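Putative glucarate dehydratase (Pseudomonas fluorescens, PDB 4IT1) probably catalyses the magnesium-dependent dehydration of D-glucarate to 5-dehydro-4-deoxy-D-glucarate, as a member of the mandelate racemase/muconate lactonizing enzyme family. Local coordinates at residues H316-A329 against S350-N363. Residues are numbered along the deposited sequence; the frame is centred on the assembly and turned at random.
Sequences HHYWGGLRDTQTLA and SLMAMAHVAAAVPN
V357 is the main bump of this interface, sending CG2 into the hollow on helix 322-329 between L322, T325 and Q326. This methyl, anti to the backbone N, lies 3.3 Å from L322 O, with T325 CG2 and Q326 CG around it; CG1 instead meets L322 CD2 at 3.9 Å. The same L322 methyl also rests on A353 O, fitting between A353 and V357, one turn apart. The helices pack at -39° with their axes 9.9 Å apart, neighbouring helices of the barrel domain joined through strand 338-341. Farther along, A329 CB settles against V361 CG1 (4.0 Å). Beyond it N363 ND2 donates to A329 O at 2.9 Å, nearly straight (163°) but from above the carbonyl plane. An alanine in place of N363 would remove this amide and would probably leave A329 O without that donor. At the other end the H316 ring packs obliquely against the small A353, with H316 NE2 3.6 Å from A353 CB, and a water joins H316 NE2 to S350 OG. H317 NE2 and S350 OG share a 2.7 Å hydrogen bond at the ring edge, D315 hydrogen-bonds H317 ND1, and R53 hydrogen-bonds the same serine hydroxyl. Buried apolar packing thus gives way to a polar cluster in which the hydrogen bonds of D315 and S350 to the two ring nitrogens would be expected to fix the rotation of H317.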
loop_
_atom_site.group_PDB
_atom_site.type_symbol
_atom_site.label_atom_id
_atom_site.label_comp_id
_atom_site.label_asym_id
_atom_site.label_seq_id
_atom_site.Cartn_x
_atom_site.Cartn_y
_atom_site.Cartn_z
ATOM N N HIS A 316 -14.088 -1.209 0.603
ATOM C CA HIS A 316 -13.153 -2.156 1.195
ATOM C C HIS A 316 -13.650 -3.594 1.063
ATOM O O HIS A 316 -12.862 -4.540 1.163
ATOM C CB HIS A 316 -12.884 -1.813 2.665
ATOM C CG HIS A 316 -14.035 -2.103 3.580
ATOM N ND1 HIS A 316 -15.072 -1.213 3.776
ATOM C CD2 HIS A 316 -14.312 -3.181 4.352
ATOM C CE1 HIS A 316 -15.935 -1.729 4.635
ATOM N NE2 HIS A 316 -15.498 -2.924 4.997
ATOM N N HIS A 317 -14.956 -3.740 0.845
ATOM C CA HIS A 317 -15.585 -5.052 0.782
ATOM C C HIS A 317 -15.071 -5.867 -0.385
ATOM O O HIS A 317 -14.787 -7.056 -0.232
ATOM C CB HIS A 317 -17.095 -4.922 0.677
ATOM C CG HIS A 317 -17.723 -4.254 1.856
ATOM N ND1 HIS A 317 -18.345 -3.028 1.770
ATOM C CD2 HIS A 317 -17.833 -4.643 3.148
ATOM C CE1 HIS A 317 -18.816 -2.693 2.957
ATOM N NE2 HIS A 317 -18.516 -3.655 3.810
ATOM N N TYR A 318 -14.943 -5.235 -1.547
ATOM C CA TYR A 318 -14.512 -5.986 -2.726
ATOM C C TYR A 318 -13.107 -5.685 -3.200
ATOM O O TYR A 318 -12.536 -6.458 -3.966
ATOM C CB TYR A 318 -15.531 -5.910 -3.867
ATOM C CG TYR A 318 -15.811 -4.545 -4.431
ATOM C CD1 TYR A 318 -14.927 -3.938 -5.327
ATOM C CD2 TYR A 318 -16.993 -3.886 -4.126
ATOM C CE1 TYR A 318 -15.202 -2.693 -5.868
ATOM C CE2 TYR A 318 -17.279 -2.638 -4.667
ATOM C CZ TYR A 318 -16.375 -2.044 -5.530
ATOM O OH TYR A 318 -16.659 -0.803 -6.073
ATOM N N TRP A 319 -12.529 -4.584 -2.731
ATOM C CA TRP A 319 -11.147 -4.280 -3.094
ATOM C C TRP A 319 -10.135 -5.125 -2.340
ATOM O O TRP A 319 -8.946 -5.115 -2.667
ATOM C CB TRP A 319 -10.850 -2.801 -2.931
ATOM C CG TRP A 319 -11.168 -2.026 -4.144
ATOM C CD1 TRP A 319 -12.356 -1.426 -4.447
ATOM C CD2 TRP A 319 -10.285 -1.753 -5.237
ATOM N NE1 TRP A 319 -12.268 -0.791 -5.667
ATOM C CE2 TRP A 319 -11.002 -0.964 -6.164
ATOM C CE3 TRP A 319 -8.952 -2.079 -5.513
ATOM C CZ2 TRP A 319 -10.430 -0.497 -7.352
ATOM C CZ3 TRP A 319 -8.377 -1.607 -6.702
ATOM C CH2 TRP A 319 -9.124 -0.837 -7.609
ATOM N N GLY A 320 -10.605 -5.858 -1.332
ATOM C CA GLY A 320 -9.743 -6.792 -0.608
ATOM C C GLY A 320 -9.415 -6.397 0.825
ATOM O O GLY A 320 -8.438 -6.874 1.387
ATOM N N GLY A 321 -10.232 -5.535 1.422
ATOM C CA GLY A 321 -10.006 -5.126 2.805
ATOM C C GLY A 321 -9.410 -3.740 3.001
ATOM O O GLY A 321 -9.360 -2.923 2.076
ATOM N N LEU A 322 -8.938 -3.492 4.217
ATOM C CA LEU A 322 -8.593 -2.140 4.642
ATOM C C LEU A 322 -7.214 -1.711 4.174
ATOM O O LEU A 322 -7.050 -0.592 3.698
ATOM C CB LEU A 322 -8.751 -1.992 6.159
ATOM C CG LEU A 322 -10.137 -2.331 6.730
ATOM C CD1 LEU A 322 -10.155 -2.145 8.236
ATOM C CD2 LEU A 322 -11.256 -1.516 6.092
ATOM N N ARG A 323 -6.238 -2.604 4.289
ATOM C CA ARG A 323 -4.882 -2.311 3.854
ATOM C C ARG A 323 -4.771 -2.194 2.335
ATOM O O ARG A 323 -3.991 -1.375 1.832
ATOM C CB ARG A 323 -3.887 -3.334 4.405
ATOM C CG ARG A 323 -3.563 -3.102 5.873
ATOM C CD ARG A 323 -2.536 -4.089 6.410
ATOM N NE ARG A 323 -2.370 -3.917 7.853
ATOM C CZ ARG A 323 -1.682 -4.734 8.648
ATOM N NH1 ARG A 323 -1.074 -5.809 8.161
ATOM N NH2 ARG A 323 -1.597 -4.472 9.944
ATOM N N ASP A 324 -5.555 -3.001 1.618
ATOM C CA ASP A 324 -5.600 -2.944 0.155
ATOM C C ASP A 324 -6.210 -1.626 -0.310
ATOM O O ASP A 324 -5.784 -1.053 -1.317
ATOM C CB ASP A 324 -6.388 -4.134 -0.422
ATOM C CG ASP A 324 -5.555 -5.412 -0.524
ATOM O OD1 ASP A 324 -4.338 -5.389 -0.228
ATOM O OD2 ASP A 324 -6.125 -6.452 -0.913
ATOM N N THR A 325 -7.212 -1.160 0.432
ATOM C CA THR A 325 -7.835 0.142 0.195
ATOM C C THR A 325 -6.845 1.320 0.366
ATOM O O THR A 325 -6.934 2.327 -0.353
ATOM C CB THR A 325 -9.064 0.325 1.104
ATOM O OG1 THR A 325 -10.050 -0.660 0.769
ATOM C CG2 THR A 325 -9.680 1.682 0.926
ATOM N N GLN A 326 -5.903 1.177 1.299
ATOM C CA GLN A 326 -4.878 2.191 1.530
ATOM C C GLN A 326 -3.906 2.192 0.359
ATOM O O GLN A 326 -3.536 3.254 -0.159
ATOM C CB GLN A 326 -4.113 1.916 2.829
ATOM C CG GLN A 326 -4.943 1.989 4.095
ATOM C CD GLN A 326 -4.086 1.899 5.339
ATOM O OE1 GLN A 326 -3.479 2.883 5.763
ATOM N NE2 GLN A 326 -4.027 0.717 5.930
ATOM N N THR A 327 -3.503 0.994 -0.056
ATOM C CA THR A 327 -2.712 0.830 -1.273
ATOM C C THR A 327 -3.401 1.518 -2.439
ATOM O O THR A 327 -2.774 2.314 -3.136
ATOM C CB THR A 327 -2.465 -0.645 -1.600
ATOM O OG1 THR A 327 -1.880 -1.271 -0.462
ATOM C CG2 THR A 327 -1.500 -0.773 -2.774
ATOM N N LEU A 328 -4.692 1.241 -2.630
ATOM C CA LEU A 328 -5.430 1.914 -3.686
ATOM C C LEU A 328 -5.366 3.441 -3.549
ATOM O O LEU A 328 -5.104 4.135 -4.534
ATOM C CB LEU A 328 -6.890 1.437 -3.784
ATOM C CG LEU A 328 -7.732 2.188 -4.836
ATOM C CD1 LEU A 328 -7.205 2.038 -6.273
ATOM C CD2 LEU A 328 -9.193 1.797 -4.747
ATOM N N ALA A 329 -5.617 3.965 -2.347
ATOM C CA ALA A 329 -5.612 5.423 -2.141
ATOM C C ALA A 329 -4.265 6.027 -2.557
ATOM O O ALA A 329 -4.213 7.050 -3.242
ATOM C CB ALA A 329 -5.945 5.776 -0.698
ATOM N N SER A 350 -19.844 -2.498 8.787
ATOM C CA SER A 350 -19.274 -2.012 7.536
ATOM C C SER A 350 -18.993 -0.514 7.614
ATOM O O SER A 350 -17.907 -0.058 7.241
ATOM C CB SER A 350 -20.202 -2.325 6.356
ATOM O OG SER A 350 -20.119 -3.694 5.999
ATOM N N LEU A 351 -19.973 0.236 8.116
ATOM C CA LEU A 351 -19.873 1.685 8.201
ATOM C C LEU A 351 -18.604 2.105 8.947
ATOM O O LEU A 351 -17.938 3.056 8.543
ATOM C CB LEU A 351 -21.126 2.277 8.856
ATOM C CG LEU A 351 -21.320 3.801 8.892
ATOM C CD1 LEU A 351 -21.335 4.427 7.501
ATOM C CD2 LEU A 351 -22.591 4.169 9.649
ATOM N N MET A 352 -18.255 1.369 10.000
ATOM C CA MET A 352 -17.097 1.707 10.827
ATOM C C MET A 352 -15.763 1.289 10.224
ATOM O O MET A 352 -14.786 2.045 10.307
ATOM C CB MET A 352 -17.243 1.173 12.264
ATOM C CG MET A 352 -18.238 1.955 13.110
ATOM S SD MET A 352 -17.882 3.725 13.188
ATOM C CE MET A 352 -19.538 4.387 13.276
ATOM N N ALA A 353 -15.713 0.089 9.639
ATOM C CA ALA A 353 -14.521 -0.372 8.926
ATOM C C ALA A 353 -14.198 0.620 7.812
ATOM O O ALA A 353 -13.064 1.083 7.681
ATOM C CB ALA A 353 -14.739 -1.762 8.356
ATOM N N MET A 354 -15.221 0.961 7.036
ATOM C CA MET A 354 -15.109 1.982 6.017
ATOM C C MET A 354 -14.602 3.308 6.611
ATOM O O MET A 354 -13.630 3.874 6.105
ATOM C CB MET A 354 -16.446 2.172 5.300
ATOM C CG MET A 354 -16.401 3.239 4.217
ATOM S SD MET A 354 -17.928 3.477 3.288
ATOM C CE MET A 354 -19.153 3.473 4.596
ATOM N N ALA A 355 -15.240 3.783 7.686
ATOM C CA ALA A 355 -14.880 5.076 8.295
ATOM C C ALA A 355 -13.435 5.114 8.784
ATOM O O ALA A 355 -12.718 6.079 8.526
ATOM C CB ALA A 355 -15.839 5.448 9.419
ATOM N N HIS A 356 -13.012 4.050 9.461
ATOM C CA HIS A 356 -11.650 3.937 9.961
ATOM C C HIS A 356 -10.571 3.978 8.883
ATOM O O HIS A 356 -9.553 4.641 9.067
ATOM C CB HIS A 356 -11.490 2.700 10.849
ATOM C CG HIS A 356 -11.902 2.929 12.269
ATOM N ND1 HIS A 356 -11.022 2.822 13.326
ATOM C CD2 HIS A 356 -13.094 3.284 12.805
ATOM C CE1 HIS A 356 -11.659 3.087 14.453
ATOM N NE2 HIS A 356 -12.916 3.371 14.164
ATOM N N VAL A 357 -10.766 3.260 7.776
ATOM C CA VAL A 357 -9.768 3.294 6.701
ATOM C C VAL A 357 -9.840 4.651 6.018
ATOM O O VAL A 357 -8.816 5.239 5.696
ATOM C CB VAL A 357 -9.877 2.106 5.699
ATOM C CG1 VAL A 357 -11.162 2.159 4.894
ATOM C CG2 VAL A 357 -8.670 2.065 4.776
ATOM N N ALA A 358 -11.058 5.155 5.845
ATOM C CA ALA A 358 -11.277 6.510 5.359
ATOM C C ALA A 358 -10.550 7.552 6.222
ATOM O O ALA A 358 -10.162 8.617 5.729
ATOM C CB ALA A 358 -12.766 6.807 5.313
ATOM N N ALA A 359 -10.368 7.226 7.504
ATOM C CA ALA A 359 -9.781 8.141 8.476
ATOM C C ALA A 359 -8.265 8.107 8.434
ATOM O O ALA A 359 -7.615 9.084 8.799
ATOM C CB ALA A 359 -10.282 7.825 9.881
ATOM N N ALA A 360 -7.705 6.983 7.991
ATOM C CA ALA A 360 -6.250 6.843 7.911
ATOM C C ALA A 360 -5.646 7.306 6.584
ATOM O O ALA A 360 -4.417 7.300 6.428
ATOM C CB ALA A 360 -5.824 5.417 8.225
ATOM N N VAL A 361 -6.491 7.697 5.630
ATOM C CA VAL A 361 -5.972 8.093 4.319
ATOM C C VAL A 361 -5.880 9.609 4.174
ATOM O O VAL A 361 -6.875 10.323 4.370
ATOM C CB VAL A 361 -6.677 7.403 3.107
ATOM C CG1 VAL A 361 -6.614 5.882 3.245
ATOM C CG2 VAL A 361 -8.111 7.874 2.924
ATOM N N PRO A 362 -4.671 10.100 3.847
ATOM C CA PRO A 362 -4.401 11.531 3.739
ATOM C C PRO A 362 -5.216 12.128 2.615
ATOM O O PRO A 362 -5.791 13.207 2.773
ATOM C CB PRO A 362 -2.909 11.586 3.389
ATOM C CG PRO A 362 -2.356 10.266 3.806
ATOM C CD PRO A 362 -3.471 9.293 3.567
ATOM N N ASN A 363 -5.280 11.409 1.495
ATOM C CA ASN A 363 -5.947 11.904 0.298
ATOM C C ASN A 363 -7.406 11.455 0.154
ATOM O O ASN A 363 -7.762 10.737 -0.772
ATOM C CB ASN A 363 -5.112 11.612 -0.961
ATOM C CG ASN A 363 -4.933 10.126 -1.229
ATOM O OD1 ASN A 363 -4.657 9.336 -0.322
ATOM N ND2 ASN A 363 -5.082 9.741 -2.496
HETATM O O HOH W 1 -17.442 -4.557 6.767
#